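Benzoylformate Decarboxylase (Polynucleobacter necessarius, PDB 4K9Q) probably decarboxylates benzoylformate to benzaldehyde and carbon dioxide with thiamine diphosphate and magnesium, as a tetrameric member of the TPP enzyme family. Local coordinates at residues Q87-L92 with S296-M301; W229-A234 with I270-F275; D265-I270 with Q284-G289. All blocks are in the same frame, centred on the assembly; numbering follows the deposited sequence. Where two conformers were deposited one is given.

How the contacts relate
From the N terminus, the chain first passes 87-92, at the end of helix 79-88 of the N-terminal TPP-binding domain. Contact 1 is completed some 200 residues later at 296-301, in the central domain, so it joins two domains. Contacts 2 and 3 both fall within the long loop it closes. Contact 2 pairs 229-234 with 270-275, the last residues of strands 228-230 and 266-270 and the loops that follow them. Contact 3 lays 284-289, in the loop before strand 291-296, back on strand 266-270. Their segments alternate along the chain, so these two cross, and they share Ile270. Phe275 and Val274 of contact 2 pack on Val269 of contact 3, and Met301 of contact 1 on Pro273.

Contact 1. Residues Q87-L92 with S296-M301; sequences QNKTPL and SDDPNM
In the carboxylate of Asp297, OD1 takes the ammonium group of Lys89. NZ sits on the syn side of OD1, 30° out of the carboxylate plane. The bond from Lys89 NZ to Asp297 OD1 is 2.8 Å and is a salt bridge. The second carboxylate, Asp298, is reached through water: the molecule accepts from Lys89 NZ and donates to Asp298 OD2. The other oxygen, Asp298 OD1, is met from above its plane by the backbone N of Asn300 at 2.9 Å. This bond caps the N terminus of helix 299-303. Ser296 OG accepts from Asp298 N in an ST turn.

Lys89 is the first residue after helix 79-88 and has the positive phi of a Schellman motif. Its chain bends at chi3 (-74°) on the way to Asp297. Outside the segments, Lys89 NZ also forms a salt bridge with Asp207, whose OD2 accepts from Asp297 N. A methionine in place of Lys89 would probably leave the neighbouring carboxylates of Asp297 and Asp207 without their shared positive partner. The chemistry is therefore an electrostatic link between domains: one lysine from the N-terminal TPP-binding domain probably offsets the charge of several central-domain aspartates.

Contact 2. Residues W229-A234 with I270-F275; sequences WAAPFA and IGAPVF
Ala231 meets Ala272 methyl to methyl, with Ala231 CB 3.7 Å from Ala272 CB. Ala231 is the first residue past strand 228-230, and its CB points toward the other segment. The CB of Ala272 points back at it. Two such small side chains let the backbones come near, and the CA atoms of Ala231 and Ala272 are 6.6 Å apart.

Pro232 follows, its CB also toward 270-275. Its touching atom is CD: Pro232 CD lies 4.2 Å from Phe275 CD1, at an oblique angle to the aromatic ring. Phe275 follows a cis peptide bond. One face of its ring carries Val274 CG1, 3.8 Å above the plane and offset toward the rim. The first segment then turns back: Ala231 to Ala234 form a type II beta turn, closed by a weak bond from Ala234 N to Ala231 O. Phe233 holds the third position of that turn with positive phi. No hydrogen bond crosses between the segments, so the contact is purely apolar.

The central-domain sheet has the strand order of a Rossmann-like fold, and both loops follow the C-terminal ends of its parallel strands. Strand 201-204 runs between strands 228-230 and 266-270, and its Ile203 touches both Ala231 and Phe275. Phe275 and Val274 also touch Leu292 of strand 291-296.

Contact 3. Residues D265-I270 with Q284-G289; sequences DLIVVI and QFIPEG
Ile267 and Ile286 make the one apolar side-chain contact across the segments. Ile267 CG1 lies 4.4 Å from Ile286 CG2, a loose van der Waals approach. Both CB atoms point toward the opposite segment. In Ile286, CG1 stands between the backbone N and the carbonyl carbon (chi1 57°), while CG2 is the branch turned to Ile267. The CB of Pro287 points toward the strand as well.

At the other end, the backbones draw together where Asp265 faces Gly289. Their CA atoms are 6.7 Å apart. Gly289 has positive phi, and a side chain there would press on the carbonyl oxygen of Glu288. No hydrogen bond joins the two segments.

The next shell sets these groups in place. The CB of Asp265 points away from the loop, and its carboxylate accepts from the backbone N atoms of Lys198 (at OD2) and Asn199 (at OD1), which probably steadies the start of strand 266-270. Ser290 OG bonds to the carbonyl of Pro287, just before strand 291-296 begins. Ile286 also rests on Leu292 of that strand.

Strand 266-270 lies inside the parallel sheet of the central domain, between strands 201-204 and 291-296. Its backbone bonds link Leu266 and Val268 to Leu201, and Ile267 to Thr291 and Leu293. Ile267 also touches Ile203. The loop 284-289 thus packs on one face of the sheet, while helix 315-323 lies against Ile270 on the other.

Contact 1. Residues Q87-L92 with S296-M301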
ATOM      1  N   GLN A  87     -15.054   9.979   5.414  1.00 10.77           N
ATOM      2  CA  GLN A  87     -16.110  10.415   4.500  1.00  9.38           C
ATOM      3  C   GLN A  87     -16.914  11.606   5.049  1.00 10.67           C
ATOM      4  O   GLN A  87     -17.455  12.396   4.282  1.00 10.90           O
ATOM      5  CB  GLN A  87     -17.001   9.228   4.082  1.00 10.10           C
ATOM      6  CG  GLN A  87     -16.189   8.173   3.313  1.00 13.06           C
ATOM      7  CD  GLN A  87     -17.026   7.154   2.578  1.00 14.58           C
ATOM      8  OE1 GLN A  87     -18.100   6.770   3.035  1.00 13.28           O
ATOM      9  NE2 GLN A  87     -16.529   6.699   1.423  1.00 15.54           N
ATOM     10  N   ASN A  88     -16.948  11.741   6.375  1.00 10.09           N
ATOM     11  CA  ASN A  88     -17.543  12.906   7.054  1.00  9.47           C
ATOM     12  C   ASN A  88     -16.656  14.151   6.895  1.00 10.82           C
ATOM     13  O   ASN A  88     -17.091  15.273   7.192  1.00 10.56           O
ATOM     14  CB  ASN A  88     -17.679  12.642   8.559  1.00  8.95           C
ATOM     15  CG  ASN A  88     -18.867  11.756   8.918  1.00 11.76           C
ATOM     16  OD1 ASN A  88     -19.776  11.524   8.110  1.00 11.59           O
ATOM     17  ND2 ASN A  88     -18.868  11.265  10.157  1.00 12.65           N
ATOM     18  N   LYS A  89     -15.410  13.936   6.473  1.00  9.31           N
ATOM     19  CA  LYS A  89     -14.395  14.997   6.389  1.00 11.19           C
ATOM     20  C   LYS A  89     -14.081  15.638   7.742  1.00 11.47           C
ATOM     21  O   LYS A  89     -13.929  16.859   7.859  1.00 12.18           O
ATOM     22  CB  LYS A  89     -14.778  16.041   5.337  1.00 12.42           C
ATOM     23  CG  LYS A  89     -14.660  15.480   3.917  1.00 15.46           C
ATOM     24  CD  LYS A  89     -14.879  16.525   2.835  1.00 18.21           C
ATOM     25  CE  LYS A  89     -16.347  16.905   2.691  1.00 16.37           C
ATOM     26  NZ  LYS A  89     -16.586  17.455   1.315  1.00 16.28           N
ATOM     27  N   THR A  90     -13.961  14.801   8.771  1.00 10.16           N
ATOM     28  CA  THR A  90     -13.718  15.297  10.122  1.00  7.90           C
ATOM     29  C   THR A  90     -12.229  15.258  10.405  1.00 10.28           C
ATOM     30  O   THR A  90     -11.589  14.236  10.199  1.00 11.21           O
ATOM     31  CB  THR A  90     -14.426  14.414  11.156  1.00  8.74           C
ATOM     32  OG1 THR A  90     -15.804  14.267  10.788  1.00 10.95           O
ATOM     33  CG2 THR A  90     -14.309  15.010  12.565  1.00 10.30           C
ATOM     34  N   PRO A  91     -11.672  16.378  10.883  1.00 10.07           N
ATOM     35  CA  PRO A  91     -10.220  16.485  11.078  1.00 11.08           C
ATOM     36  C   PRO A  91      -9.714  15.832  12.378  1.00  9.91           C
ATOM     37  O   PRO A  91      -9.097  16.514  13.195  1.00 11.94           O
ATOM     38  CB  PRO A  91      -9.993  17.998  11.097  1.00 14.15           C
ATOM     39  CG  PRO A  91     -11.270  18.564  11.643  1.00 12.85           C
ATOM     40  CD  PRO A  91     -12.370  17.653  11.140  1.00 11.80           C
ATOM     41  N   LEU A  92      -9.954  14.534  12.550  1.00 10.69           N
ATOM     42  CA  LEU A  92      -9.472  13.825  13.733  1.00  8.82           C
ATOM     43  C   LEU A  92      -7.979  13.549  13.637  1.00  9.31           C
ATOM     44  O   LEU A  92      -7.456  13.249  12.554  1.00 11.73           O
ATOM     45  CB  LEU A  92     -10.208  12.494  13.897  1.00  8.82           C
ATOM     46  CG  LEU A  92     -11.711  12.570  14.059  1.00  9.81           C
ATOM     47  CD1 LEU A  92     -12.248  11.154  14.299  1.00 12.51           C
ATOM     48  CD2 LEU A  92     -12.067  13.518  15.234  1.00  9.78           C
ATOM     49  N   SER A 296     -17.813  21.355  -5.197  1.00 13.55           N
ATOM     50  CA  SER A 296     -17.485  20.561  -4.014  1.00 13.15           C
ATOM     51  C   SER A 296     -16.185  21.099  -3.446  1.00 11.79           C
ATOM     52  O   SER A 296     -15.363  21.632  -4.194  1.00 13.64           O
ATOM     53  CB  SER A 296     -17.328  19.079  -4.368  1.00 13.92           C
ATOM     54  OG  SER A 296     -16.874  18.328  -3.248  1.00 12.68           O
ATOM     55  N   ASP A 297     -15.980  20.957  -2.140  1.00 11.99           N
ATOM     56  CA  ASP A 297     -14.716  21.392  -1.559  1.00 13.10           C
ATOM     57  C   ASP A 297     -13.637  20.301  -1.647  1.00 14.01           C
ATOM     58  O   ASP A 297     -12.500  20.504  -1.241  1.00 12.36           O
ATOM     59  CB  ASP A 297     -14.905  21.909  -0.127  1.00 12.87           C
ATOM     60  CG  ASP A 297     -15.352  20.826   0.841  1.00 19.52           C
ATOM     61  OD1 ASP A 297     -14.906  19.663   0.690  1.00 18.31           O
ATOM     62  OD2 ASP A 297     -16.140  21.151   1.762  1.00 19.09           O
ATOM     63  N   ASP A 298     -14.011  19.155  -2.212  1.00 12.15           N
ATOM     64  CA  ASP A 298     -13.155  17.972  -2.261  1.00 10.15           C
ATOM     65  C   ASP A 298     -12.861  17.573  -3.711  1.00 13.20           C
ATOM     66  O   ASP A 298     -13.753  17.099  -4.413  1.00 13.82           O
ATOM     67  CB  ASP A 298     -13.894  16.828  -1.556  1.00 11.32           C
ATOM     68  CG  ASP A 298     -13.080  15.550  -1.465  1.00 14.42           C
ATOM     69  OD1 ASP A 298     -11.949  15.495  -1.994  1.00 14.50           O
ATOM     70  OD2 ASP A 298     -13.595  14.584  -0.852  1.00 17.24           O
ATOM     71  N   PRO A 299     -11.614  17.765  -4.168  1.00 13.63           N
ATOM     72  CA  PRO A 299     -11.278  17.395  -5.550  1.00 13.40           C
ATOM     73  C   PRO A 299     -11.587  15.919  -5.858  1.00 13.32           C
ATOM     74  O   PRO A 299     -11.810  15.564  -7.014  1.00 12.48           O
ATOM     75  CB  PRO A 299      -9.770  17.670  -5.632  1.00 12.77           C
ATOM     76  CG  PRO A 299      -9.510  18.698  -4.571  1.00 16.26           C
ATOM     77  CD  PRO A 299     -10.448  18.308  -3.439  1.00 11.58           C
ATOM     78  N   ASN A 300     -11.605  15.063  -4.839  1.00 13.21           N
ATOM     79  CA  ASN A 300     -11.964  13.666  -5.075  1.00 13.48           C
ATOM     80  C   ASN A 300     -13.395  13.544  -5.598  1.00 13.94           C
ATOM     81  O   ASN A 300     -13.663  12.769  -6.521  1.00 13.38           O
ATOM     82  CB  ASN A 300     -11.781  12.828  -3.803  1.00 13.59           C
ATOM     83  CG  ASN A 300     -12.195  11.371  -3.997  1.00 14.98           C
ATOM     84  OD1 ASN A 300     -13.250  10.944  -3.519  1.00 15.09           O
ATOM     85  ND2 ASN A 300     -11.370  10.612  -4.709  1.00 17.23           N
ATOM     86  N   MET A 301     -14.308  14.321  -5.015  1.00 11.88           N
ATOM     87  CA  MET A 301     -15.719  14.272  -5.414  1.00 11.40           C
ATOM     88  C   MET A 301     -15.928  14.746  -6.844  1.00 12.25           C
ATOM     89  O   MET A 301     -16.632  14.106  -7.631  1.00 14.67           O
ATOM     90  CB  MET A 301     -16.598  15.098  -4.472  1.00 11.47           C
ATOM     91  CG  MET A 301     -16.662  14.534  -3.079  1.00 14.39           C
ATOM     92  SD  MET A 301     -17.303  12.850  -3.142  1.00 22.76           S
ATOM     93  CE  MET A 301     -16.143  12.051  -2.043  1.00 23.08           C
TER
HETATM   94  O   HOH W   1     -16.170  14.904   0.228  1.00 17.14           O

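Contact 2. Residues W229-A234 with I270-F275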
ATOM      1  N   TRP A 229     -33.452  20.940  -3.525  1.00 13.17           N
ATOM      2  CA  TRP A 229     -33.528  19.581  -3.003  1.00 12.04           C
ATOM      3  C   TRP A 229     -32.272  19.297  -2.209  1.00 13.95           C
ATOM      4  O   TRP A 229     -31.204  19.795  -2.547  1.00 11.72           O
ATOM      5  CB  TRP A 229     -33.565  18.573  -4.142  1.00 13.73           C
ATOM      6  CG  TRP A 229     -34.840  18.561  -4.923  1.00 16.15           C
ATOM      7  CD1 TRP A 229     -35.191  19.408  -5.932  1.00 19.12           C
ATOM      8  CD2 TRP A 229     -35.921  17.636  -4.775  1.00 14.35           C
ATOM      9  NE1 TRP A 229     -36.434  19.071  -6.419  1.00 18.70           N
ATOM     10  CE2 TRP A 229     -36.898  17.981  -5.731  1.00 17.30           C
ATOM     11  CE3 TRP A 229     -36.153  16.541  -3.933  1.00 17.50           C
ATOM     12  CZ2 TRP A 229     -38.097  17.281  -5.858  1.00 17.45           C
ATOM     13  CZ3 TRP A 229     -37.346  15.843  -4.065  1.00 18.20           C
ATOM     14  CH2 TRP A 229     -38.299  16.216  -5.017  1.00 17.21           C
ATOM     15  N   ALA A 230     -32.383  18.467  -1.180  1.00 14.20           N
ATOM     16  CA  ALA A 230     -31.193  17.969  -0.507  1.00 13.16           C
ATOM     17  C   ALA A 230     -30.622  16.810  -1.325  1.00 11.88           C
ATOM     18  O   ALA A 230     -31.368  15.952  -1.818  1.00 12.06           O
ATOM     19  CB  ALA A 230     -31.521  17.522   0.923  1.00 12.98           C
ATOM     20  N   ALA A 231     -29.303  16.791  -1.489  1.00 11.26           N
ATOM     21  CA  ALA A 231     -28.643  15.677  -2.163  1.00 11.18           C
ATOM     22  C   ALA A 231     -28.992  14.352  -1.473  1.00 12.30           C
ATOM     23  O   ALA A 231     -29.302  14.345  -0.280  1.00 11.59           O
ATOM     24  CB  ALA A 231     -27.139  15.892  -2.173  1.00 10.75           C
ATOM     25  N   PRO A 232     -28.952  13.233  -2.219  1.00 14.59           N
ATOM     26  CA  PRO A 232     -29.222  11.935  -1.581  1.00 13.01           C
ATOM     27  C   PRO A 232     -28.233  11.672  -0.457  1.00 13.55           C
ATOM     28  O   PRO A 232     -27.041  11.986  -0.587  1.00 12.00           O
ATOM     29  CB  PRO A 232     -29.003  10.923  -2.720  1.00 13.07           C
ATOM     30  CG  PRO A 232     -28.110  11.641  -3.705  1.00 12.38           C
ATOM     31  CD  PRO A 232     -28.537  13.088  -3.628  1.00 13.47           C
ATOM     32  N   PHE A 233     -28.721  11.107   0.644  1.00 12.72           N
ATOM     33  CA  PHE A 233     -27.837  10.767   1.757  1.00 13.29           C
ATOM     34  C   PHE A 233     -26.992  11.945   2.243  1.00 12.34           C
ATOM     35  O   PHE A 233     -25.797  11.804   2.519  1.00 14.46           O
ATOM     36  CB  PHE A 233     -26.972   9.559   1.399  1.00 14.85           C
ATOM     37  CG  PHE A 233     -27.721   8.267   1.481  1.00 15.11           C
ATOM     38  CD1 PHE A 233     -27.904   7.649   2.702  1.00 18.50           C
ATOM     39  CD2 PHE A 233     -28.286   7.694   0.349  1.00 19.21           C
ATOM     40  CE1 PHE A 233     -28.619   6.468   2.798  1.00 18.92           C
ATOM     41  CE2 PHE A 233     -29.004   6.507   0.442  1.00 18.14           C
ATOM     42  CZ  PHE A 233     -29.172   5.904   1.667  1.00 20.21           C
ATOM     43  N   ALA A 234     -27.622  13.110   2.347  1.00 13.13           N
ATOM     44  CA  ALA A 234     -26.962  14.266   2.936  1.00 12.88           C
ATOM     45  C   ALA A 234     -26.907  14.077   4.450  1.00 12.22           C
ATOM     46  O   ALA A 234     -27.935  14.058   5.124  1.00 14.84           O
ATOM     47  CB  ALA A 234     -27.691  15.553   2.573  1.00 12.26           C
ATOM     48  N   ILE A 270     -24.538  22.119  -5.234  1.00 12.90           N
ATOM     49  CA  ILE A 270     -23.574  22.825  -4.396  1.00 13.76           C
ATOM     50  C   ILE A 270     -23.258  22.041  -3.123  1.00 12.08           C
ATOM     51  O   ILE A 270     -24.144  21.805  -2.299  1.00 14.64           O
ATOM     52  CB  ILE A 270     -24.077  24.249  -4.044  1.00 14.15           C
ATOM     53  CG1 ILE A 270     -24.338  25.047  -5.329  1.00 18.15           C
ATOM     54  CG2 ILE A 270     -23.056  24.984  -3.181  1.00 14.61           C
ATOM     55  CD1 ILE A 270     -24.868  26.434  -5.070  1.00 25.36           C
ATOM     56  N   GLY A 271     -22.000  21.625  -2.976  1.00 11.75           N
ATOM     57  CA  GLY A 271     -21.537  21.020  -1.729  1.00 11.71           C
ATOM     58  C   GLY A 271     -21.846  19.539  -1.564  1.00 12.81           C
ATOM     59  O   GLY A 271     -21.998  19.036  -0.437  1.00 11.87           O
ATOM     60  N   ALA A 272     -21.924  18.832  -2.685  1.00 13.01           N
ATOM     61  CA  ALA A 272     -22.299  17.423  -2.683  1.00 10.56           C
ATOM     62  C   ALA A 272     -21.568  16.627  -3.750  1.00 11.23           C
ATOM     63  O   ALA A 272     -21.179  17.172  -4.785  1.00 12.44           O
ATOM     64  CB  ALA A 272     -23.797  17.294  -2.919  1.00 10.25           C
ATOM     65  N   PRO A 273     -21.423  15.318  -3.516  1.00 11.32           N
ATOM     66  CA  PRO A 273     -21.061  14.381  -4.585  1.00 12.55           C
ATOM     67  C   PRO A 273     -22.126  14.396  -5.682  1.00 13.32           C
ATOM     68  O   PRO A 273     -23.298  14.724  -5.447  1.00 11.88           O
ATOM     69  CB  PRO A 273     -21.106  13.011  -3.891  1.00 15.06           C
ATOM     70  CG  PRO A 273     -21.065  13.301  -2.418  1.00 14.17           C
ATOM     71  CD  PRO A 273     -21.722  14.631  -2.244  1.00 12.50           C
ATOM     72  N   VAL A 274     -21.720  14.020  -6.883  1.00 11.54           N
ATOM     73  CA  VAL A 274     -22.665  13.856  -7.975  1.00 11.76           C
ATOM     74  C   VAL A 274     -22.529  12.423  -8.492  1.00 12.15           C
ATOM     75  O   VAL A 274     -21.655  12.151  -9.317  1.00 12.50           O
ATOM     76  CB  VAL A 274     -22.384  14.889  -9.108  1.00 10.44           C
ATOM     77  CG1 VAL A 274     -23.176  14.561 -10.382  1.00 12.62           C
ATOM     78  CG2 VAL A 274     -22.728  16.286  -8.642  1.00 10.95           C
ATOM     79  N   PHE A 275     -23.333  11.488  -7.978  1.00 11.80           N
ATOM     80  CA  PHE A 275     -24.211  11.662  -6.823  1.00 12.03           C
ATOM     81  C   PHE A 275     -23.985  10.490  -5.876  1.00 13.36           C
ATOM     82  O   PHE A 275     -23.471   9.441  -6.287  1.00 12.05           O
ATOM     83  CB  PHE A 275     -25.688  11.614  -7.240  1.00 11.23           C
ATOM     84  CG  PHE A 275     -26.188  12.864  -7.891  1.00 11.24           C
ATOM     85  CD1 PHE A 275     -26.359  14.023  -7.148  1.00 11.70           C
ATOM     86  CD2 PHE A 275     -26.514  12.870  -9.243  1.00 11.67           C
ATOM     87  CE1 PHE A 275     -26.844  15.176  -7.734  1.00 11.16           C
ATOM     88  CE2 PHE A 275     -26.997  14.026  -9.844  1.00 12.54           C
ATOM     89  CZ  PHE A 275     -27.160  15.178  -9.091  1.00 15.15           C
TER

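Contact 3. Residues D265-I270 with Q284-G289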
ATOM      1  N   ASP A 265     -33.843  22.719 -16.918  1.00 16.01           N
ATOM      2  CA  ASP A 265     -32.775  22.682 -17.921  1.00 16.23           C
ATOM      3  C   ASP A 265     -31.368  22.677 -17.326  1.00 20.31           C
ATOM      4  O   ASP A 265     -30.439  22.128 -17.917  1.00 19.29           O
ATOM      5  CB  ASP A 265     -32.925  23.816 -18.949  1.00 19.08           C
ATOM      6  CG  ASP A 265     -32.972  25.200 -18.317  1.00 22.68           C
ATOM      7  OD1 ASP A 265     -33.260  25.314 -17.106  1.00 22.43           O
ATOM      8  OD2 ASP A 265     -32.737  26.185 -19.052  1.00 21.91           O
ATOM      9  N   LEU A 266     -31.215  23.286 -16.158  1.00 17.52           N
ATOM     10  CA  LEU A 266     -29.902  23.357 -15.529  1.00 16.27           C
ATOM     11  C   LEU A 266     -29.980  22.808 -14.109  1.00 14.70           C
ATOM     12  O   LEU A 266     -30.806  23.250 -13.315  1.00 14.81           O
ATOM     13  CB  LEU A 266     -29.388  24.805 -15.520  1.00 14.09           C
ATOM     14  CG  LEU A 266     -28.004  25.031 -14.916  1.00 16.76           C
ATOM     15  CD1 LEU A 266     -26.960  24.305 -15.740  1.00 17.58           C
ATOM     16  CD2 LEU A 266     -27.688  26.514 -14.830  1.00 17.16           C
ATOM     17  N   ILE A 267     -29.119  21.843 -13.796  1.00 12.76           N
ATOM     18  CA  ILE A 267     -29.067  21.283 -12.441  1.00 12.51           C
ATOM     19  C   ILE A 267     -27.815  21.826 -11.748  1.00 14.60           C
ATOM     20  O   ILE A 267     -26.701  21.623 -12.224  1.00 14.69           O
ATOM     21  CB  ILE A 267     -29.018  19.737 -12.455  1.00 12.93           C
ATOM     22  CG1 ILE A 267     -30.127  19.158 -13.346  1.00 15.09           C
ATOM     23  CG2 ILE A 267     -29.116  19.180 -11.035  1.00 14.83           C
ATOM     24  CD1 ILE A 267     -31.503  19.659 -13.013  1.00 13.36           C
ATOM     25  N   VAL A 268     -28.006  22.537 -10.644  1.00 13.23           N
ATOM     26  CA  VAL A 268     -26.904  23.177  -9.943  1.00 13.93           C
ATOM     27  C   VAL A 268     -26.673  22.503  -8.584  1.00 14.01           C
ATOM     28  O   VAL A 268     -27.466  22.668  -7.650  1.00 13.40           O
ATOM     29  CB  VAL A 268     -27.165  24.683  -9.746  1.00 13.40           C
ATOM     30  CG1 VAL A 268     -25.961  25.354  -9.082  1.00 13.07           C
ATOM     31  CG2 VAL A 268     -27.458  25.352 -11.089  1.00 16.50           C
ATOM     32  N   VAL A 269     -25.589  21.739  -8.482  1.00 12.24           N
ATOM     33  CA  VAL A 269     -25.288  20.995  -7.259  1.00 12.76           C
ATOM     34  C   VAL A 269     -24.208  21.702  -6.453  1.00 12.52           C
ATOM     35  O   VAL A 269     -23.081  21.862  -6.931  1.00 13.62           O
ATOM     36  CB  VAL A 269     -24.797  19.571  -7.594  1.00 10.76           C
ATOM     37  CG1 VAL A 269     -24.602  18.753  -6.318  1.00 12.84           C
ATOM     38  CG2 VAL A 269     -25.776  18.878  -8.556  1.00 12.58           C
ATOM     39  N   ILE A 270     -24.538  22.119  -5.234  1.00 12.90           N
ATOM     40  CA  ILE A 270     -23.574  22.825  -4.396  1.00 13.76           C
ATOM     41  C   ILE A 270     -23.258  22.041  -3.123  1.00 12.08           C
ATOM     42  O   ILE A 270     -24.144  21.805  -2.299  1.00 14.64           O
ATOM     43  CB  ILE A 270     -24.077  24.249  -4.044  1.00 14.15           C
ATOM     44  CG1 ILE A 270     -24.338  25.047  -5.329  1.00 18.15           C
ATOM     45  CG2 ILE A 270     -23.056  24.984  -3.181  1.00 14.61           C
ATOM     46  CD1 ILE A 270     -24.868  26.434  -5.070  1.00 25.36           C
ATOM     47  N   GLN A 284     -30.913   7.525 -16.582  1.00 17.62           N
ATOM     48  CA  GLN A 284     -29.967   8.560 -16.985  0.50 21.08           C
ATOM     49  C   GLN A 284     -29.610   9.409 -15.772  1.00 17.57           C
ATOM     50  O   GLN A 284     -30.447   9.632 -14.901  1.00 16.71           O
ATOM     51  CB  GLN A 284     -30.584   9.451 -18.065  0.50 24.02           C
ATOM     52  CG  GLN A 284     -31.031   8.705 -19.312  0.50 27.14           C
ATOM     53  CD  GLN A 284     -31.660   9.624 -20.340  0.50 28.36           C
ATOM     54  OE1 GLN A 284     -31.129   9.799 -21.438  0.50 31.61           O
ATOM     55  NE2 GLN A 284     -32.800  10.213 -19.992  0.50 30.37           N
ATOM     56  N   PHE A 285     -28.372   9.891 -15.713  1.00 16.46           N
ATOM     57  CA  PHE A 285     -27.953  10.677 -14.545  1.00 17.34           C
ATOM     58  C   PHE A 285     -28.785  11.953 -14.372  1.00 15.47           C
ATOM     59  O   PHE A 285     -29.166  12.302 -13.262  1.00 16.69           O
ATOM     60  CB  PHE A 285     -26.460  11.019 -14.608  1.00 15.28           C
ATOM     61  CG  PHE A 285     -25.573   9.819 -14.746  1.00 14.89           C
ATOM     62  CD1 PHE A 285     -25.564   8.831 -13.780  1.00 15.35           C
ATOM     63  CD2 PHE A 285     -24.740   9.680 -15.844  1.00 16.05           C
ATOM     64  CE1 PHE A 285     -24.748   7.721 -13.915  1.00 13.58           C
ATOM     65  CE2 PHE A 285     -23.925   8.572 -15.975  1.00 15.75           C
ATOM     66  CZ  PHE A 285     -23.922   7.600 -15.005  1.00 15.26           C
ATOM     67  N   ILE A 286     -29.043  12.659 -15.470  1.00 14.72           N
ATOM     68  CA  ILE A 286     -29.886  13.847 -15.431  1.00 18.81           C
ATOM     69  C   ILE A 286     -30.809  13.818 -16.639  1.00 19.78           C
ATOM     70  O   ILE A 286     -30.522  13.120 -17.610  1.00 19.56           O
ATOM     71  CB  ILE A 286     -29.048  15.153 -15.428  1.00 17.58           C
ATOM     72  CG1 ILE A 286     -28.125  15.215 -16.645  1.00 17.37           C
ATOM     73  CG2 ILE A 286     -28.235  15.280 -14.127  1.00 14.27           C
ATOM     74  CD1 ILE A 286     -27.352  16.519 -16.745  1.00 16.09           C
ATOM     75  N   PRO A 287     -31.921  14.565 -16.578  1.00 19.09           N
ATOM     76  CA  PRO A 287     -32.914  14.507 -17.661  1.00 21.06           C
ATOM     77  C   PRO A 287     -32.314  14.853 -19.015  1.00 26.83           C
ATOM     78  O   PRO A 287     -31.460  15.739 -19.115  1.00 20.04           O
ATOM     79  CB  PRO A 287     -33.937  15.567 -17.252  1.00 22.88           C
ATOM     80  CG  PRO A 287     -33.803  15.674 -15.775  1.00 22.19           C
ATOM     81  CD  PRO A 287     -32.333  15.482 -15.503  1.00 17.98           C
ATOM     82  N   GLU A 288     -32.754  14.143 -20.049  1.00 24.92           N
ATOM     83  CA  GLU A 288     -32.327  14.443 -21.407  1.00 26.83           C
ATOM     84  C   GLU A 288     -32.501  15.941 -21.659  1.00 21.74           C
ATOM     85  O   GLU A 288     -33.529  16.524 -21.311  0.81 23.54           O
ATOM     86  CB  GLU A 288     -33.165  13.641 -22.411  1.00 33.24           C
ATOM     87  CG  GLU A 288     -32.453  13.327 -23.716  1.00 34.83           C
ATOM     88  CD  GLU A 288     -31.742  11.984 -23.684  0.50 38.24           C
ATOM     89  OE1 GLU A 288     -32.434  10.945 -23.739  0.14 35.51           O
ATOM     90  OE2 GLU A 288     -30.495  11.964 -23.600  0.77 40.68           O
ATOM     91  N   GLY A 289     -31.488  16.568 -22.246  1.00 25.38           N
ATOM     92  CA  GLY A 289     -31.577  17.978 -22.570  1.00 26.65           C
ATOM     93  C   GLY A 289     -31.017  18.896 -21.499  1.00 28.53           C
ATOM     94  O   GLY A 289     -30.657  20.036 -21.791  0.53 22.43           O
TER